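Glutathione S-transferase (Burkholderia glumae, PDB 4ISD) binds glutathione and, as a glutathione transferase homolog, probably conjugates its thiol to electrophilic substrates. Local coordinates at residues L10-D15 / I37-L42; I155-Y160 / V191-E196. All blocks are in the same frame, centred on the assembly; numbering follows the deposited sequence.

Both contacts lie within one chain and follow each other in series, with neither nesting in nor crossing the other. From the N terminus, interaction 1 comes first: strand 8-13 is followed by helix 19-31, and strand 36-40 then returns beside the first strand, closing the beta-alpha-beta unit of the thioredoxin-like, glutathione-binding domain. The chain completes that sheet with strands 63-66 and 69-72 and passes into the all-helical C-terminal domain. There interaction 2 closes a second loop, in which the segment after helix 139-154 meets helix 189-199, with helix 168-177 in between along the chain. The two centres are 31 Å apart, on opposite sides of the chain's centre.

Interaction 1 (L10-D15 / I37-L42); sequences LYVGAD and IRTVDL
Tyr11 and Arg38 are paired on adjacent parallel strands, and their side chains run side by side on one face of the sheet. Both have CG anti to the carbonyl carbon, and the arginine chain is extended from CG to NE, which carries its aliphatic part along the phenol ring. Arg38 CD comes within 4.0 Å of Tyr11 CE2, and at the far end Arg38 NH1 gives a weak, bent hydrogen bond to Tyr11 OH (3.1 Å). Ring and guanidinium planes are nearly perpendicular, 84° apart. Val40 CG2 approaches the near end of the ring at its edge, 4.3 Å from Tyr11 CD2; Thr63 and Gln65 of the next strand also touch this tyrosine.

Parallel pairing sets Leu10, Tyr11, Val12 and Gly13 beside Ile37, Arg38, Thr39 and Val40. Arg38 N donates to Leu10 O (2.8 Å), and Arg38 O accepts from Val12 N. Val12 O in turn receives Val40 N (2.7 Å). The last bond runs from Ala14 N to Val40 O (2.8 Å), where the first segment has left its strand. Leu10, Val12, Ile37 and Thr39 occupy the other face, on which Val12 CG2 meets Ile37 CG2 at 3.9 Å. Helix 19-31 covers this side through Ala21, Ala24 and Phe25. The tyrosine-arginine pair thus lies on one face of an edge strand and its neighbour, while Leu10, Val12 and Ile37 pack with the helix on the other. Strand, helix and parallel strand form the beta-alpha-beta crossover that opens the thioredoxin-like domain of glutathione transferases.

Interaction 2 (I155-Y160 / V191-E196); sequences IDDERY and VLRYVE
In the helical C-terminal domain of the glutathione transferase fold, the loop that leaves helix 139-154 packs against helix 189-199 through Ile155, the first residue beyond the helical conformation, and, within the type I turn from Asp156 to Arg159, through Asp157. Ile155 lies over one face of the Tyr194 ring: its CG1 makes a CH-pi contact 4.1 Å from the ring centroid, 15° off the normal. The CG1 branch continues to CD1, which lies over the same ring and meets Val191 CB (3.7 Å), while the other branch, CG2, packs on Tyr194 CB (3.6 Å). The Tyr194 hydroxyl is hydrogen-bonded to Asp170 of helix 168-177, which anchors the ring at its far end. Phe173 and Leu177 of the same helix also touch Ile155.

Nearer the surface, Asp157 forms a salt bridge with Arg193, whose chain bends at chi3 to bring NE and NH2 toward the carboxylate. NH2 reaches the syn lone pair of OD2 at 3.0 Å, while the two bonds from NE, to OD1 and OD2, are weak. The carboxylate is turned 48° from the guanidinium, so the pair is not a flat two-bond match; one shorter bond and two weak ones hold this charged rim beside the buried Ile155, Val191 and Tyr194.

Interaction 1 (L10-D15 / I37-L42)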
loop_
_atom_site.group_PDB
_atom_site.type_symbol
_atom_site.label_atom_id
_atom_site.label_comp_id
_atom_site.label_asym_id
_atom_site.label_seq_id
_atom_site.Cartn_x
_atom_site.Cartn_y
_atom_site.Cartn_z
ATOM N N LEU A 10 19.645 4.354 2.655
ATOM C CA LEU A 10 18.290 4.584 3.138
ATOM C C LEU A 10 18.133 6.051 3.529
ATOM O O LEU A 10 18.963 6.612 4.252
ATOM C CB LEU A 10 17.968 3.635 4.301
ATOM C CG LEU A 10 16.548 3.604 4.864
ATOM C CD1 LEU A 10 15.609 2.848 3.942
ATOM C CD2 LEU A 10 16.535 2.994 6.264
ATOM N N TYR A 11 17.083 6.668 3.000
ATOM C CA TYR A 11 16.739 8.057 3.278
ATOM C C TYR A 11 15.640 8.037 4.324
ATOM O O TYR A 11 14.614 7.369 4.151
ATOM C CB TYR A 11 16.261 8.779 1.989
ATOM C CG TYR A 11 17.367 8.955 0.963
ATOM C CD1 TYR A 11 17.712 7.912 0.098
ATOM C CD2 TYR A 11 18.089 10.144 0.882
ATOM C CE1 TYR A 11 18.745 8.045 -0.818
ATOM C CE2 TYR A 11 19.123 10.290 -0.035
ATOM C CZ TYR A 11 19.447 9.235 -0.886
ATOM O OH TYR A 11 20.478 9.363 -1.804
ATOM N N VAL A 12 15.860 8.747 5.418
ATOM C CA VAL A 12 14.888 8.789 6.509
ATOM C C VAL A 12 14.732 10.241 6.938
ATOM O O VAL A 12 15.524 11.090 6.528
ATOM C CB VAL A 12 15.326 7.895 7.726
ATOM C CG1 VAL A 12 15.408 6.421 7.319
ATOM C CG2 VAL A 12 16.662 8.354 8.299
ATOM N N GLY A 13 13.713 10.531 7.743
ATOM C CA GLY A 13 13.569 11.857 8.315
ATOM C C GLY A 13 14.688 12.075 9.319
ATOM O O GLY A 13 15.079 11.137 10.017
ATOM N N ALA A 14 15.203 13.301 9.398
ATOM C CA ALA A 14 16.344 13.598 10.267
ATOM C C ALA A 14 16.047 13.360 11.745
ATOM O O ALA A 14 16.973 13.248 12.555
ATOM C CB ALA A 14 16.831 15.026 10.054
ATOM N N ASP A 15 14.760 13.282 12.084
ATOM C CA ASP A 15 14.314 13.099 13.467
ATOM C C ASP A 15 14.065 11.645 13.866
ATOM O O ASP A 15 13.740 11.367 15.017
ATOM C CB ASP A 15 13.058 13.924 13.737
ATOM C CG ASP A 15 13.343 15.402 13.786
ATOM O OD1 ASP A 15 14.512 15.768 14.038
ATOM O OD2 ASP A 15 12.402 16.199 13.579
ATOM N N ILE A 37 22.988 5.270 6.005
ATOM C CA ILE A 37 21.792 6.060 6.255
ATOM C C ILE A 37 22.062 7.525 5.965
ATOM O O ILE A 37 23.047 8.090 6.453
ATOM C CB ILE A 37 21.279 5.900 7.696
ATOM C CG1 ILE A 37 20.572 4.559 7.856
ATOM C CG2 ILE A 37 20.295 7.007 8.049
ATOM C CD1 ILE A 37 20.624 4.021 9.273
ATOM N N ARG A 38 21.182 8.109 5.147
ATOM C CA ARG A 38 21.174 9.540 4.849
ATOM C C ARG A 38 19.851 10.134 5.314
ATOM O O ARG A 38 18.814 9.470 5.264
ATOM C CB ARG A 38 21.351 9.785 3.349
ATOM C CG ARG A 38 22.677 9.295 2.806
ATOM C CD ARG A 38 22.802 9.525 1.315
ATOM N NE ARG A 38 23.995 8.877 0.772
ATOM C CZ ARG A 38 24.315 8.842 -0.520
ATOM N NH1 ARG A 38 23.533 9.421 -1.428
ATOM N NH2 ARG A 38 25.425 8.223 -0.903
ATOM N N THR A 39 19.879 11.386 5.756
ATOM C CA THR A 39 18.698 11.978 6.371
ATOM C C THR A 39 18.128 13.138 5.579
ATOM O O THR A 39 18.845 13.826 4.862
ATOM C CB THR A 39 19.014 12.497 7.762
ATOM O OG1 THR A 39 19.934 13.585 7.654
ATOM C CG2 THR A 39 19.624 11.392 8.607
ATOM N N VAL A 40 16.823 13.348 5.728
ATOM C CA VAL A 40 16.126 14.462 5.093
ATOM C C VAL A 40 15.425 15.299 6.179
ATOM O O VAL A 40 14.702 14.755 7.009
ATOM C CB VAL A 40 15.113 13.947 4.044
ATOM C CG1 VAL A 40 14.635 15.079 3.163
ATOM C CG2 VAL A 40 15.748 12.854 3.180
ATOM N N ASP A 41 15.659 16.610 6.182
ATOM C CA ASP A 41 15.095 17.526 7.184
ATOM C C ASP A 41 13.614 17.861 6.907
ATOM O O ASP A 41 13.061 17.461 5.887
ATOM C CB ASP A 41 15.929 18.819 7.195
ATOM C CG ASP A 41 15.662 19.700 8.414
ATOM O OD1 ASP A 41 14.729 19.398 9.187
ATOM O OD2 ASP A 41 16.377 20.713 8.584
ATOM N N LEU A 42 12.980 18.564 7.846
ATOM C CA LEU A 42 11.693 19.245 7.650
ATOM C C LEU A 42 11.559 20.270 8.788
ATOM O O LEU A 42 11.716 19.917 9.964
ATOM C CB LEU A 42 10.516 18.263 7.660
#

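Interaction 2 (I155-Y160 / V191-E196)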
loop_
_atom_site.group_PDB
_atom_site.type_symbol
_atom_site.label_atom_id
_atom_site.label_comp_id
_atom_site.label_asym_id
_atom_site.label_seq_id
_atom_site.Cartn_x
_atom_site.Cartn_y
_atom_site.Cartn_z
ATOM N N ILE A 155 -4.244 -10.578 17.535
ATOM C CA ILE A 155 -3.203 -10.854 18.518
ATOM C C ILE A 155 -3.612 -11.939 19.511
ATOM O O ILE A 155 -4.680 -11.863 20.121
ATOM C CB ILE A 155 -2.832 -9.593 19.292
ATOM C CG1 ILE A 155 -2.345 -8.522 18.324
ATOM C CG2 ILE A 155 -1.771 -9.911 20.350
ATOM C CD1 ILE A 155 -2.334 -7.123 18.910
ATOM N N ASP A 156 -2.765 -12.951 19.663
ATOM C CA ASP A 156 -3.002 -13.998 20.654
ATOM C C ASP A 156 -1.703 -14.301 21.407
ATOM O O ASP A 156 -0.627 -14.286 20.815
ATOM C CB ASP A 156 -3.546 -15.268 19.995
ATOM C CG ASP A 156 -4.356 -16.129 20.965
ATOM O OD1 ASP A 156 -5.191 -15.570 21.714
ATOM O OD2 ASP A 156 -4.159 -17.366 20.985
ATOM N N ASP A 157 -1.788 -14.569 22.707
ATOM C CA ASP A 157 -0.571 -14.862 23.469
ATOM C C ASP A 157 0.176 -16.105 22.957
ATOM O O ASP A 157 1.399 -16.176 23.068
ATOM C CB ASP A 157 -0.830 -14.900 24.982
ATOM C CG ASP A 157 -0.881 -13.498 25.596
ATOM O OD1 ASP A 157 -0.158 -12.621 25.087
ATOM O OD2 ASP A 157 -1.635 -13.252 26.566
ATOM N N GLU A 158 -0.539 -17.038 22.331
ATOM C CA GLU A 158 0.099 -18.226 21.753
ATOM C C GLU A 158 0.861 -17.977 20.443
ATOM O O GLU A 158 1.549 -18.873 19.960
ATOM C CB GLU A 158 -0.924 -19.339 21.512
ATOM C CG GLU A 158 -1.742 -19.749 22.718
ATOM C CD GLU A 158 -2.602 -20.960 22.430
ATOM O OE1 GLU A 158 -2.409 -21.585 21.365
ATOM O OE2 GLU A 158 -3.469 -21.293 23.267
ATOM N N ARG A 159 0.727 -16.794 19.852
ATOM C CA ARG A 159 1.430 -16.501 18.597
ATOM C C ARG A 159 2.340 -15.282 18.748
ATOM O O ARG A 159 1.914 -14.237 19.235
ATOM C CB ARG A 159 0.442 -16.254 17.435
ATOM C CG ARG A 159 -0.391 -17.461 17.016
ATOM C CD ARG A 159 -1.215 -17.192 15.758
ATOM N NE ARG A 159 -2.013 -15.964 15.823
ATOM C CZ ARG A 159 -3.167 -15.847 16.484
ATOM N NH1 ARG A 159 -3.663 -16.889 17.162
ATOM N NH2 ARG A 159 -3.819 -14.680 16.486
ATOM N N TYR A 160 3.584 -15.400 18.305
ATOM C CA TYR A 160 4.533 -14.312 18.489
ATOM C C TYR A 160 4.145 -13.089 17.663
ATOM O O TYR A 160 4.099 -11.967 18.179
ATOM C CB TYR A 160 5.953 -14.765 18.152
ATOM C CG TYR A 160 6.949 -13.634 18.173
ATOM C CD1 TYR A 160 7.571 -13.250 19.355
ATOM C CD2 TYR A 160 7.258 -12.941 17.018
ATOM C CE1 TYR A 160 8.479 -12.207 19.380
ATOM C CE2 TYR A 160 8.155 -11.902 17.032
ATOM C CZ TYR A 160 8.765 -11.544 18.213
ATOM O OH TYR A 160 9.664 -10.510 18.216
ATOM N N VAL A 191 -2.512 -7.247 24.034
ATOM C CA VAL A 191 -1.979 -6.404 22.968
ATOM C C VAL A 191 -0.838 -5.526 23.467
ATOM O O VAL A 191 0.078 -5.208 22.712
ATOM C CB VAL A 191 -3.062 -5.589 22.192
ATOM C CG1 VAL A 191 -4.467 -6.067 22.529
ATOM C CG2 VAL A 191 -2.893 -4.092 22.406
ATOM N N LEU A 192 -0.888 -5.150 24.739
ATOM C CA LEU A 192 0.245 -4.488 25.376
ATOM C C LEU A 192 1.488 -5.364 25.263
ATOM O O LEU A 192 2.578 -4.871 24.963
ATOM C CB LEU A 192 -0.053 -4.214 26.852
ATOM C CG LEU A 192 -1.158 -3.188 27.106
ATOM C CD1 LEU A 192 -1.324 -2.957 28.606
ATOM C CD2 LEU A 192 -0.900 -1.868 26.344
ATOM N N ARG A 193 1.312 -6.665 25.491
ATOM C CA ARG A 193 2.427 -7.607 25.445
ATOM C C ARG A 193 3.000 -7.714 24.036
ATOM O O ARG A 193 4.211 -7.626 23.840
ATOM C CB ARG A 193 1.990 -8.979 25.963
ATOM C CG ARG A 193 1.870 -9.041 27.493
ATOM C CD ARG A 193 1.633 -10.459 27.994
ATOM N NE ARG A 193 0.235 -10.871 27.871
ATOM C CZ ARG A 193 -0.700 -10.613 28.786
ATOM N NH1 ARG A 193 -0.390 -9.928 29.880
ATOM N NH2 ARG A 193 -1.945 -11.038 28.615
ATOM N N TYR A 194 2.111 -7.886 23.066
ATOM C CA TYR A 194 2.460 -7.881 21.657
ATOM C C TYR A 194 3.313 -6.660 21.293
ATOM O O TYR A 194 4.420 -6.799 20.747
ATOM C CB TYR A 194 1.182 -7.912 20.823
ATOM C CG TYR A 194 1.403 -7.755 19.345
ATOM C CD1 TYR A 194 1.667 -8.857 18.544
ATOM C CD2 TYR A 194 1.318 -6.507 18.740
ATOM C CE1 TYR A 194 1.863 -8.721 17.187
ATOM C CE2 TYR A 194 1.508 -6.356 17.380
ATOM C CZ TYR A 194 1.782 -7.468 16.608
ATOM O OH TYR A 194 1.973 -7.327 15.253
ATOM N N VAL A 195 2.815 -5.470 21.610
ATOM C CA VAL A 195 3.564 -4.253 21.332
ATOM C C VAL A 195 4.958 -4.310 21.974
ATOM O O VAL A 195 5.964 -3.943 21.357
ATOM C CB VAL A 195 2.813 -3.028 21.851
ATOM C CG1 VAL A 195 3.652 -1.773 21.660
ATOM C CG2 VAL A 195 1.454 -2.905 21.160
ATOM N N GLU A 196 5.017 -4.798 23.210
ATOM C CA GLU A 196 6.269 -4.851 23.955
ATOM C C GLU A 196 7.230 -5.830 23.286
ATOM O O GLU A 196 8.403 -5.508 23.045
ATOM C CB GLU A 196 6.007 -5.259 25.404
ATOM C CG GLU A 196 7.216 -5.079 26.332
ATOM C CD GLU A 196 6.966 -5.563 27.748
ATOM O OE1 GLU A 196 5.790 -5.753 28.130
ATOM O OE2 GLU A 196 7.955 -5.749 28.487
#